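Protein-glutamine gamma-glutamyltransferase (Pagrus major, PDB 1G0D) probably catalyses calcium-dependent bond formation between peptide-bound glutamine and primary amines such as lysine side chains, cross-linking or aminating proteins. Local coordinates at residues Asp10-Ser15 / Ser41-Cys46; Leu56-His61 / Trp82-Gln87; Glu30-Arg35 / Ile128-Leu133; Arg65-Ile70 / Lys200-Asp205. All coordinates share one frame; numbering follows the deposited sequence.

Overall arrangement
From the N terminus, contact 1 closes the first loop by pairing residues 10-15 with 41-46, and contact 3 crosses it, bringing 30-35 alongside 128-133. Contact 2 (56-61 with 82-87) follows contact 1 in series and is nested inside the loop of contact 3. Contact 4 opens between the two segments of contact 2 and closes beyond contact 3, at 200-205, so it crosses both. Contact 1 builds one sheet of the N-terminal beta sandwich, contact 3 builds the other, and contact 2 packs the two together; Trp82 of contact 2 touches Phe130 and Met132 of contact 3. Contact 4 joins the sandwich to helix 202-208 of the following domain.

Contact 1. Residues Asp10-Ser15 / Ser41-Cys46; sequences DVNGRS and SITLQC
Thr43 and Asn12 form the centre of this antiparallel pairing, bound through both backbone directions: Thr43 N donates to Asn12 O over 2.7 Å, and Asn12 N to Thr43 O over the same distance. With its hydroxyl lodged between the backbone N and the carbonyl carbon (chi1 40°), Thr43 sets OG1 tightly against Asn12 CB, 3.1 Å away, on the face that also carries Asp10 and Gln45. Those two make the next hydrogen-bonded pair, Gln45 N reaching Asp10 O at 3.0 Å. Their side chains meet obliquely above it, the carboxylate and amide planes turned 87° apart. On the other face, Val11 CG2 lies 3.6 Å from Leu44 CD2, the two side chains running side by side. Where the strand ends, Asn12 OD1 accepts from Arg14 N at 3.2 Å, an Asx turn. Arg14 then lays its methylenes over Ser41 O and bends at chi3 to offer NE, 3.3 Å from that oxygen, in a weak hydrogen bond. A serine in its place would remove CG, CD and the NE donor, and would probably leave Ser41 O relying more heavily on Asn18 ND2. Strand 40-46 is bonded on its other edge to strand 92-98, and strand 8-12 closes the sheet as an outermost strand: an antiparallel sheet of the immunoglobulin-like N-terminal beta sandwich of transglutaminases.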
# COMPACT_ATOMS: atom_id res chain seq x y z
N ASP A 10 32.23 -23.57 -19.85
CA ASP A 10 31.30 -22.53 -19.41
C ASP A 10 30.06 -23.11 -18.77
O ASP A 10 29.54 -24.11 -19.23
CB ASP A 10 30.92 -21.55 -20.55
CG ASP A 10 30.09 -22.18 -21.64
OD1 ASP A 10 28.86 -22.34 -21.45
OD2 ASP A 10 30.66 -22.48 -22.70
N VAL A 11 29.66 -22.53 -17.65
CA VAL A 11 28.48 -22.97 -16.98
C VAL A 11 27.31 -22.20 -17.62
O VAL A 11 27.48 -21.04 -18.00
CB VAL A 11 28.59 -22.69 -15.50
CG1 VAL A 11 27.36 -23.14 -14.81
CG2 VAL A 11 29.79 -23.44 -14.93
N ASN A 12 26.16 -22.86 -17.78
CA ASN A 12 24.98 -22.25 -18.40
C ASN A 12 23.80 -22.39 -17.48
O ASN A 12 23.37 -23.52 -17.22
CB ASN A 12 24.67 -22.97 -19.68
CG ASN A 12 23.87 -22.13 -20.61
OD1 ASN A 12 23.01 -21.32 -20.19
ND2 ASN A 12 24.13 -22.30 -21.91
N GLY A 13 23.28 -21.25 -16.99
CA GLY A 13 22.18 -21.24 -16.05
C GLY A 13 20.81 -21.45 -16.66
O GLY A 13 19.84 -21.61 -15.96
N ARG A 14 20.76 -21.45 -17.98
CA ARG A 14 19.51 -21.61 -18.69
C ARG A 14 18.43 -20.74 -18.04
O ARG A 14 17.40 -21.24 -17.61
CB ARG A 14 19.12 -23.09 -18.70
CG ARG A 14 20.32 -24.07 -18.92
CD ARG A 14 19.94 -25.54 -19.24
NE ARG A 14 18.53 -25.84 -18.99
CZ ARG A 14 17.61 -25.94 -19.95
NH1 ARG A 14 17.93 -25.75 -21.23
NH2 ARG A 14 16.36 -26.18 -19.62
N SER A 15 18.67 -19.43 -18.00
CA SER A 15 17.73 -18.51 -17.39
C SER A 15 16.46 -18.25 -18.15
O SER A 15 15.43 -17.97 -17.55
CB SER A 15 18.38 -17.18 -17.13
OG SER A 15 19.20 -16.84 -18.21
N SER A 41 17.50 -26.27 -13.52
CA SER A 41 18.56 -27.00 -14.22
C SER A 41 19.51 -26.13 -15.02
O SER A 41 19.09 -25.32 -15.83
CB SER A 41 17.97 -28.02 -15.18
OG SER A 41 17.02 -28.80 -14.52
N ILE A 42 20.80 -26.34 -14.80
CA ILE A 42 21.83 -25.57 -15.46
C ILE A 42 22.76 -26.59 -16.09
O ILE A 42 22.66 -27.77 -15.76
CB ILE A 42 22.60 -24.68 -14.42
CG1 ILE A 42 23.36 -25.56 -13.42
CG2 ILE A 42 21.57 -23.79 -13.61
CD1 ILE A 42 24.51 -24.84 -12.69
N THR A 43 23.64 -26.18 -16.99
CA THR A 43 24.55 -27.13 -17.62
C THR A 43 26.01 -26.73 -17.52
O THR A 43 26.34 -25.56 -17.46
CB THR A 43 24.27 -27.29 -19.10
OG1 THR A 43 23.96 -26.01 -19.66
CG2 THR A 43 23.13 -28.25 -19.30
N LEU A 44 26.88 -27.73 -17.51
CA LEU A 44 28.32 -27.53 -17.47
C LEU A 44 28.76 -27.95 -18.86
O LEU A 44 28.71 -29.15 -19.15
CB LEU A 44 28.98 -28.53 -16.55
CG LEU A 44 29.22 -28.39 -15.08
CD1 LEU A 44 30.51 -29.07 -14.73
CD2 LEU A 44 29.25 -26.95 -14.72
N GLN A 45 29.17 -27.02 -19.72
CA GLN A 45 29.68 -27.42 -21.03
C GLN A 45 31.13 -27.82 -20.85
O GLN A 45 31.96 -27.01 -20.47
CB GLN A 45 29.60 -26.29 -22.05
CG GLN A 45 29.32 -26.82 -23.44
CD GLN A 45 30.28 -26.27 -24.49
OE1 GLN A 45 30.13 -25.13 -24.93
NE2 GLN A 45 31.28 -27.09 -24.89
N CYS A 46 31.42 -29.09 -21.10
CA CYS A 46 32.77 -29.61 -20.95
C CYS A 46 33.57 -29.77 -22.26
O CYS A 46 33.01 -29.83 -23.36
CB CYS A 46 32.72 -30.94 -20.19
SG CYS A 46 32.04 -30.77 -18.52

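Contact 2. Residues Leu56-His61 / Trp82-Gln87; sequences LELVLH and WWFNQQ
Leu60 drives its CD1 methyl straight at the flat of the Trp82 indole, 3.5 Å from the centroid of the six-membered ring and only 13° off the ring normal. This is a well-centred CH-pi contact, with the leucine side chain meeting the indole at about a right angle. Leu58 treats Phe84 differently. Its two methyls spread along one face of the ring, CD1 toward the CZ end and CD2 near CG, so that CD1 stands 4.2 Å from the centroid and is displaced toward the rim. Phe84 is placed for this by a CG held between its backbone N and carbonyl carbon (chi1 77°), while Leu56 O approaches the ring edge at CZ. Farther along, the extended Gln86 lays OE1 against Leu56 CD1 at 3.9 Å. An alanine instead of Trp82 would remove the surface beneath Leu60 CD1 and would probably open a gap that Phe130 and Met132 also border. The axes of 56-61 and 83-87 come no nearer than 8.9 Å, and their strands belong to different sheets: 55-62 lies between strands 106-115 and 68-72, 83-88 borders strand 92-98, and the leucines and aromatic rings fill the sandwich interior between them.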
# COMPACT_ATOMS: atom_id res chain seq x y z
N LEU A 56 32.00 -34.33 -9.17
CA LEU A 56 31.58 -32.93 -8.97
C LEU A 56 31.14 -32.67 -7.51
O LEU A 56 30.60 -33.55 -6.83
CB LEU A 56 30.44 -32.52 -9.92
CG LEU A 56 30.65 -32.41 -11.44
CD1 LEU A 56 29.45 -31.76 -12.12
CD2 LEU A 56 31.90 -31.64 -11.71
N GLU A 57 31.38 -31.44 -7.08
CA GLU A 57 31.05 -30.96 -5.75
C GLU A 57 30.41 -29.58 -5.92
O GLU A 57 30.86 -28.77 -6.73
CB GLU A 57 32.33 -30.84 -4.94
CG GLU A 57 32.12 -30.95 -3.48
CD GLU A 57 31.87 -32.37 -3.09
OE1 GLU A 57 32.81 -33.18 -3.17
OE2 GLU A 57 30.72 -32.70 -2.71
N LEU A 58 29.35 -29.31 -5.16
CA LEU A 58 28.68 -28.01 -5.28
C LEU A 58 28.53 -27.28 -3.96
O LEU A 58 28.00 -27.83 -2.99
CB LEU A 58 27.28 -28.18 -5.89
CG LEU A 58 27.11 -27.99 -7.40
CD1 LEU A 58 27.88 -29.09 -8.10
CD2 LEU A 58 25.64 -28.02 -7.82
N VAL A 59 28.99 -26.04 -3.91
CA VAL A 59 28.81 -25.26 -2.70
C VAL A 59 28.28 -23.87 -3.02
O VAL A 59 28.71 -23.22 -3.97
CB VAL A 59 30.11 -25.21 -1.85
CG1 VAL A 59 31.27 -25.52 -2.70
CG2 VAL A 59 30.24 -23.87 -1.16
N LEU A 60 27.31 -23.45 -2.21
CA LEU A 60 26.65 -22.17 -2.36
C LEU A 60 27.18 -21.10 -1.41
O LEU A 60 27.53 -21.39 -0.28
CB LEU A 60 25.17 -22.37 -2.10
CG LEU A 60 24.33 -23.22 -3.05
CD1 LEU A 60 23.07 -23.64 -2.35
CD2 LEU A 60 23.99 -22.41 -4.28
N HIS A 61 27.21 -19.86 -1.86
CA HIS A 61 27.69 -18.76 -1.02
C HIS A 61 26.67 -17.64 -1.00
O HIS A 61 26.18 -17.20 -2.04
CB HIS A 61 29.03 -18.20 -1.51
CG HIS A 61 30.08 -19.25 -1.70
ND1 HIS A 61 30.94 -19.62 -0.69
CD2 HIS A 61 30.36 -20.06 -2.75
CE1 HIS A 61 31.69 -20.63 -1.10
NE2 HIS A 61 31.36 -20.91 -2.35
N TRP A 82 19.43 -28.72 0.78
CA TRP A 82 19.69 -28.43 -0.64
C TRP A 82 20.35 -29.69 -1.23
O TRP A 82 21.10 -30.37 -0.54
CB TRP A 82 20.70 -27.28 -0.78
CG TRP A 82 20.18 -25.88 -0.88
CD1 TRP A 82 19.95 -25.01 0.16
CD2 TRP A 82 19.97 -25.12 -2.08
NE1 TRP A 82 19.62 -23.76 -0.32
CE2 TRP A 82 19.62 -23.80 -1.68
CE3 TRP A 82 20.05 -25.42 -3.45
CZ2 TRP A 82 19.35 -22.79 -2.60
CZ3 TRP A 82 19.77 -24.41 -4.37
CH2 TRP A 82 19.43 -23.10 -3.93
N TRP A 83 20.08 -30.03 -2.48
CA TRP A 83 20.73 -31.19 -3.09
C TRP A 83 20.61 -31.13 -4.60
O TRP A 83 19.76 -30.41 -5.13
CB TRP A 83 20.16 -32.51 -2.57
CG TRP A 83 18.74 -32.76 -2.94
CD1 TRP A 83 17.62 -32.35 -2.25
CD2 TRP A 83 18.27 -33.51 -4.06
NE1 TRP A 83 16.48 -32.81 -2.88
CE2 TRP A 83 16.85 -33.53 -3.99
CE3 TRP A 83 18.90 -34.18 -5.11
CZ2 TRP A 83 16.06 -34.20 -4.93
CZ3 TRP A 83 18.11 -34.85 -6.04
CH2 TRP A 83 16.69 -34.85 -5.94
N PHE A 84 21.46 -31.88 -5.30
CA PHE A 84 21.43 -31.86 -6.75
C PHE A 84 21.48 -33.21 -7.40
O PHE A 84 21.90 -34.19 -6.82
CB PHE A 84 22.57 -30.98 -7.30
CG PHE A 84 23.95 -31.63 -7.28
CD1 PHE A 84 24.51 -32.11 -8.46
CD2 PHE A 84 24.69 -31.70 -6.10
CE1 PHE A 84 25.79 -32.65 -8.46
CE2 PHE A 84 25.97 -32.23 -6.09
CZ PHE A 84 26.52 -32.71 -7.28
N ASN A 85 21.04 -33.27 -8.63
CA ASN A 85 21.09 -34.51 -9.35
C ASN A 85 21.92 -34.17 -10.57
O ASN A 85 21.76 -33.11 -11.17
CB ASN A 85 19.66 -34.94 -9.70
CG ASN A 85 19.59 -35.73 -10.97
OD1 ASN A 85 19.42 -35.17 -12.07
ND2 ASN A 85 19.70 -37.06 -10.83
N GLN A 86 22.84 -35.04 -10.92
CA GLN A 86 23.69 -34.77 -12.04
C GLN A 86 23.50 -35.81 -13.13
O GLN A 86 23.35 -36.99 -12.81
CB GLN A 86 25.12 -34.79 -11.54
CG GLN A 86 26.18 -35.08 -12.57
CD GLN A 86 27.52 -35.39 -11.93
OE1 GLN A 86 28.52 -35.52 -12.62
NE2 GLN A 86 27.54 -35.52 -10.60
N GLN A 87 23.44 -35.40 -14.39
CA GLN A 87 23.35 -36.38 -15.47
C GLN A 87 23.98 -35.89 -16.74
O GLN A 87 23.95 -34.71 -17.05
CB GLN A 87 21.93 -36.84 -15.74
CG GLN A 87 20.93 -35.84 -16.17
CD GLN A 87 19.52 -36.42 -16.06
OE1 GLN A 87 19.09 -37.18 -16.94
NE2 GLN A 87 18.81 -36.08 -14.97

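Contact 3. Residues Glu30-Arg35 / Ile128-Leu133; sequences ERLIVR and ISFHML
Strand 33-35 runs parallel to 128-133, a buried strand pairing at one margin of the mixed five-stranded sheet, the axes of the two segments approaching to 4.7 Å. The bonds alternate as parallel strands require: His131 N donates to Leu32 O at 3.2 Å, Val34 N to His131 O at 2.9 Å, and Leu133 N to Val34 O at 3.1 Å, so both the N and the O of Val34 are bonded to strand 121-133. Just before the regular pairing, one water spans Leu32 N and Ser129 O, and a second, 3.0 Å from His131 ND1 and in the plane of that ring, also donates to Leu32 O. In the N-terminal beta sandwich, strand 33-35 is thus the short parallel addition to an otherwise antiparallel sheet, held to the long strand 121-133. Side chains alternate between its faces. Toward the sandwich interior, Val34 CG1 touches Met132 SD at 3.6 Å, the methionine being bent at both chi2 and chi3. Leu32 CD2, with CG anti to the backbone N (chi1 -177°), lies 3.7 Å from Phe130 CB, and the Leu32 side chain also packs on Phe40. On the opposite face, Ile33 CG2 meets Leu133 CD2, and helix 184-193 covers Ile33, His131 and Leu133. Arg31 brings NH2 to within 3.6 Å of His131 CE1, its guanidinium turned 85° against the ring; Arg31 is paired with Asp186 and Asp28, yet the closeness of its positive charge may still disfavour a protonated His131. Leu133 CD2 lies loosely over one face of the Arg35 guanidinium, whose NE and NH2 bond to the carbonyls of His22 and Arg23.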
# COMPACT_ATOMS: atom_id res chain seq x y z
N GLU A 30 18.14 -12.74 -19.01
CA GLU A 30 19.56 -12.97 -19.09
C GLU A 30 20.23 -13.37 -17.79
O GLU A 30 21.40 -13.75 -17.81
CB GLU A 30 20.25 -11.74 -19.67
CG GLU A 30 19.56 -11.15 -20.93
CD GLU A 30 19.24 -12.19 -22.02
OE1 GLU A 30 20.00 -13.19 -22.18
OE2 GLU A 30 18.22 -11.99 -22.74
N ARG A 31 19.52 -13.28 -16.66
CA ARG A 31 20.12 -13.75 -15.41
C ARG A 31 19.16 -14.69 -14.70
O ARG A 31 17.95 -14.47 -14.71
CB ARG A 31 20.50 -12.59 -14.50
CG ARG A 31 19.50 -11.50 -14.40
CD ARG A 31 20.00 -10.48 -13.36
NE ARG A 31 19.00 -9.43 -13.13
CZ ARG A 31 18.97 -8.68 -12.04
NH1 ARG A 31 18.02 -7.76 -11.91
NH2 ARG A 31 19.89 -8.84 -11.10
N LEU A 32 19.72 -15.73 -14.09
CA LEU A 32 18.93 -16.74 -13.40
C LEU A 32 18.29 -16.23 -12.12
O LEU A 32 18.98 -15.92 -11.16
CB LEU A 32 19.81 -17.96 -13.08
CG LEU A 32 19.17 -19.19 -12.41
CD1 LEU A 32 18.14 -19.85 -13.30
CD2 LEU A 32 20.26 -20.18 -12.09
N ILE A 33 16.96 -16.11 -12.14
CA ILE A 33 16.18 -15.68 -10.98
C ILE A 33 15.18 -16.82 -10.72
O ILE A 33 14.24 -17.05 -11.48
CB ILE A 33 15.45 -14.39 -11.25
CG1 ILE A 33 16.43 -13.36 -11.80
CG2 ILE A 33 14.78 -13.95 -9.97
CD1 ILE A 33 15.79 -12.16 -12.41
N VAL A 34 15.38 -17.49 -9.61
CA VAL A 34 14.66 -18.69 -9.23
C VAL A 34 13.76 -18.55 -7.97
O VAL A 34 13.97 -17.63 -7.21
CB VAL A 34 15.81 -19.73 -9.07
CG1 VAL A 34 15.78 -20.45 -7.72
CG2 VAL A 34 15.84 -20.61 -10.31
N ARG A 35 12.76 -19.41 -7.77
CA ARG A 35 11.92 -19.36 -6.55
C ARG A 35 12.22 -20.65 -5.73
O ARG A 35 12.56 -21.67 -6.31
CB ARG A 35 10.43 -19.28 -6.90
CG ARG A 35 10.11 -18.09 -7.80
CD ARG A 35 8.64 -17.73 -7.81
NE ARG A 35 8.39 -16.52 -8.60
CZ ARG A 35 8.10 -15.30 -8.11
NH1 ARG A 35 8.03 -15.07 -6.81
NH2 ARG A 35 7.83 -14.31 -8.95
N ILE A 128 28.84 -18.66 -10.79
CA ILE A 128 27.72 -17.93 -11.37
C ILE A 128 26.74 -17.64 -10.28
O ILE A 128 26.56 -18.41 -9.35
CB ILE A 128 26.99 -18.71 -12.44
CG1 ILE A 128 26.44 -20.01 -11.88
CG2 ILE A 128 27.94 -18.95 -13.59
CD1 ILE A 128 25.11 -20.27 -12.35
N SER A 129 26.07 -16.50 -10.37
CA SER A 129 25.15 -16.16 -9.32
C SER A 129 23.71 -16.21 -9.77
O SER A 129 23.40 -16.25 -10.97
CB SER A 129 25.48 -14.78 -8.78
OG SER A 129 25.05 -13.82 -9.71
N PHE A 130 22.82 -16.25 -8.79
CA PHE A 130 21.40 -16.28 -9.07
C PHE A 130 20.66 -15.71 -7.85
O PHE A 130 21.25 -15.57 -6.76
CB PHE A 130 20.94 -17.73 -9.42
CG PHE A 130 21.10 -18.74 -8.30
CD1 PHE A 130 20.12 -18.86 -7.29
CD2 PHE A 130 22.23 -19.55 -8.22
CE1 PHE A 130 20.27 -19.75 -6.25
CE2 PHE A 130 22.38 -20.44 -7.18
CZ PHE A 130 21.40 -20.54 -6.19
N HIS A 131 19.39 -15.36 -8.03
CA HIS A 131 18.60 -14.81 -6.94
C HIS A 131 17.50 -15.77 -6.56
O HIS A 131 16.96 -16.47 -7.40
CB HIS A 131 17.99 -13.51 -7.37
CG HIS A 131 18.96 -12.37 -7.38
ND1 HIS A 131 19.66 -12.01 -8.51
CD2 HIS A 131 19.30 -11.48 -6.43
CE1 HIS A 131 20.40 -10.95 -8.25
NE2 HIS A 131 20.19 -10.61 -6.99
N MET A 132 17.16 -15.79 -5.29
CA MET A 132 16.12 -16.68 -4.81
C MET A 132 15.00 -15.90 -4.11
O MET A 132 15.26 -15.12 -3.20
CB MET A 132 16.73 -17.69 -3.84
CG MET A 132 15.71 -18.60 -3.20
SD MET A 132 15.43 -20.08 -4.20
CE MET A 132 16.97 -20.96 -3.96
N LEU A 133 13.77 -16.13 -4.55
CA LEU A 133 12.57 -15.48 -4.02
C LEU A 133 11.63 -16.48 -3.28
O LEU A 133 11.87 -17.68 -3.27
CB LEU A 133 11.77 -14.85 -5.17
CG LEU A 133 12.28 -13.66 -6.01
CD1 LEU A 133 13.63 -13.17 -5.57
CD2 LEU A 133 12.30 -14.10 -7.40
O HOH W 1 20.35 -13.13 -11.20
O HOH W 2 22.83 -15.63 -13.77

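Contact 4. Residues Arg65-Ile70 / Lys200-Asp205; sequences RDEVVI and KNSEMD
Glu67 and Glu203 bring their backbones together, CA to CA 4.6 Å, where the residue just before an edge strand meets the first turn of a helix. Glu67 and Val68 both face Leu62, a classic beta bulge leading into strand 68-72, while Asn201 is the N-cap of helix 202-208, its OD1 accepting from Met204 N at 3.1 Å. The contact is a surface junction between the N-terminal beta sandwich and the helical part of what is, in this family, the catalytic core domain. Glu67 lays its CB 3.7 Å from Glu203 CB, and the aliphatic part of Glu203 continues past the Glu67 carbonyl to Val68 CG2, which its CG approaches to 4.1 Å. Glu203 OE1 and Glu67 O, both acceptors, come near each other there without a bond, probably a mildly unfavourable meeting. Bent at chi2 (98°), the Glu67 chain turns its carboxylate back toward its own loop, where OE2 accepts from Arg65 N at 2.7 Å on the syn side. The Arg65 side chain is poorly ordered, but as modelled its NH1 pairs with Glu67 OE1 by charge alone, that oxygen lying well out of the guanidinium plane. Ser202 lies against this charged pair, its CB close to Glu67 OE1. In the same model Arg65 NH1 donates to Ser202 OG at 2.6 Å, with the hydroxyl oxygen in the guanidinium plane and an N-H...O angle of 159°.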
# COMPACT_ATOMS: atom_id res chain seq x y z
N ARG A 65 30.23 -11.23 2.28
CA ARG A 65 31.44 -11.73 2.91
C ARG A 65 31.24 -13.18 3.28
O ARG A 65 31.73 -13.63 4.29
CB ARG A 65 31.73 -10.94 4.18
CG ARG A 65 32.41 -9.61 3.93
CD ARG A 65 32.48 -8.78 5.19
NE ARG A 65 31.15 -8.39 5.65
CZ ARG A 65 30.38 -9.13 6.45
NH1 ARG A 65 29.18 -8.67 6.80
NH2 ARG A 65 30.80 -10.31 6.91
N ASP A 66 30.51 -13.91 2.45
CA ASP A 66 30.25 -15.32 2.73
C ASP A 66 29.67 -15.56 4.11
O ASP A 66 29.94 -16.57 4.74
CB ASP A 66 31.52 -16.13 2.58
CG ASP A 66 31.76 -16.53 1.17
OD1 ASP A 66 31.60 -15.67 0.27
OD2 ASP A 66 32.10 -17.72 0.96
N GLU A 67 28.85 -14.63 4.57
CA GLU A 67 28.20 -14.77 5.86
C GLU A 67 27.60 -16.20 5.93
O GLU A 67 27.50 -16.81 7.01
CB GLU A 67 27.10 -13.69 5.98
CG GLU A 67 27.61 -12.29 6.34
CD GLU A 67 27.77 -11.37 5.12
OE1 GLU A 67 27.30 -10.21 5.15
OE2 GLU A 67 28.37 -11.81 4.12
N VAL A 68 27.18 -16.76 4.80
CA VAL A 68 26.64 -18.11 4.84
C VAL A 68 27.07 -18.97 3.64
O VAL A 68 27.06 -18.54 2.49
CB VAL A 68 25.09 -18.07 5.00
CG1 VAL A 68 24.51 -19.46 4.89
CG2 VAL A 68 24.75 -17.50 6.38
N VAL A 69 27.52 -20.19 3.91
CA VAL A 69 27.93 -21.11 2.86
C VAL A 69 27.30 -22.50 3.00
O VAL A 69 27.42 -23.18 4.02
CB VAL A 69 29.48 -21.22 2.84
CG1 VAL A 69 29.93 -22.25 1.77
CG2 VAL A 69 30.04 -19.82 2.58
N ILE A 70 26.64 -22.94 1.92
CA ILE A 70 25.95 -24.19 1.93
C ILE A 70 26.60 -25.17 0.99
O ILE A 70 26.80 -24.86 -0.17
CB ILE A 70 24.50 -23.97 1.49
CG1 ILE A 70 23.86 -22.92 2.39
CG2 ILE A 70 23.71 -25.25 1.55
CD1 ILE A 70 22.56 -22.35 1.87
N LYS A 200 24.10 -4.30 11.79
CA LYS A 200 24.58 -4.78 13.07
C LYS A 200 25.21 -6.15 12.97
O LYS A 200 26.35 -6.34 13.35
CB LYS A 200 23.42 -4.86 14.04
CG LYS A 200 23.82 -5.23 15.44
CD LYS A 200 23.16 -4.26 16.40
CE LYS A 200 22.96 -4.88 17.79
NZ LYS A 200 24.26 -5.25 18.46
N ASN A 201 24.44 -7.12 12.49
CA ASN A 201 24.92 -8.48 12.30
C ASN A 201 24.40 -9.05 10.97
O ASN A 201 23.29 -9.57 10.90
CB ASN A 201 24.48 -9.37 13.46
CG ASN A 201 25.06 -10.75 13.36
OD1 ASN A 201 25.48 -11.17 12.28
ND2 ASN A 201 25.11 -11.48 14.48
N SER A 202 25.23 -8.93 9.94
CA SER A 202 24.94 -9.37 8.58
C SER A 202 24.57 -10.84 8.39
O SER A 202 23.61 -11.17 7.66
CB SER A 202 26.15 -9.08 7.72
OG SER A 202 27.29 -9.62 8.36
N GLU A 203 25.38 -11.72 9.00
CA GLU A 203 25.20 -13.17 8.94
C GLU A 203 23.91 -13.67 9.61
O GLU A 203 23.18 -14.49 9.05
CB GLU A 203 26.39 -13.86 9.58
CG GLU A 203 26.34 -15.35 9.46
CD GLU A 203 27.21 -16.02 10.46
OE1 GLU A 203 27.87 -17.02 10.11
OE2 GLU A 203 27.23 -15.53 11.61
N MET A 204 23.65 -13.21 10.82
CA MET A 204 22.42 -13.60 11.49
C MET A 204 21.23 -13.11 10.66
O MET A 204 20.27 -13.83 10.46
CB MET A 204 22.38 -12.99 12.88
CG MET A 204 21.32 -13.52 13.82
SD MET A 204 21.38 -12.58 15.41
CE MET A 204 19.75 -12.95 16.08
N ASP A 205 21.31 -11.88 10.15
CA ASP A 205 20.23 -11.34 9.33
C ASP A 205 20.01 -12.21 8.10
O ASP A 205 18.87 -12.48 7.73
CB ASP A 205 20.57 -9.92 8.86
CG ASP A 205 19.61 -9.41 7.79
OD1 ASP A 205 18.39 -9.30 8.08
OD2 ASP A 205 20.06 -9.12 6.66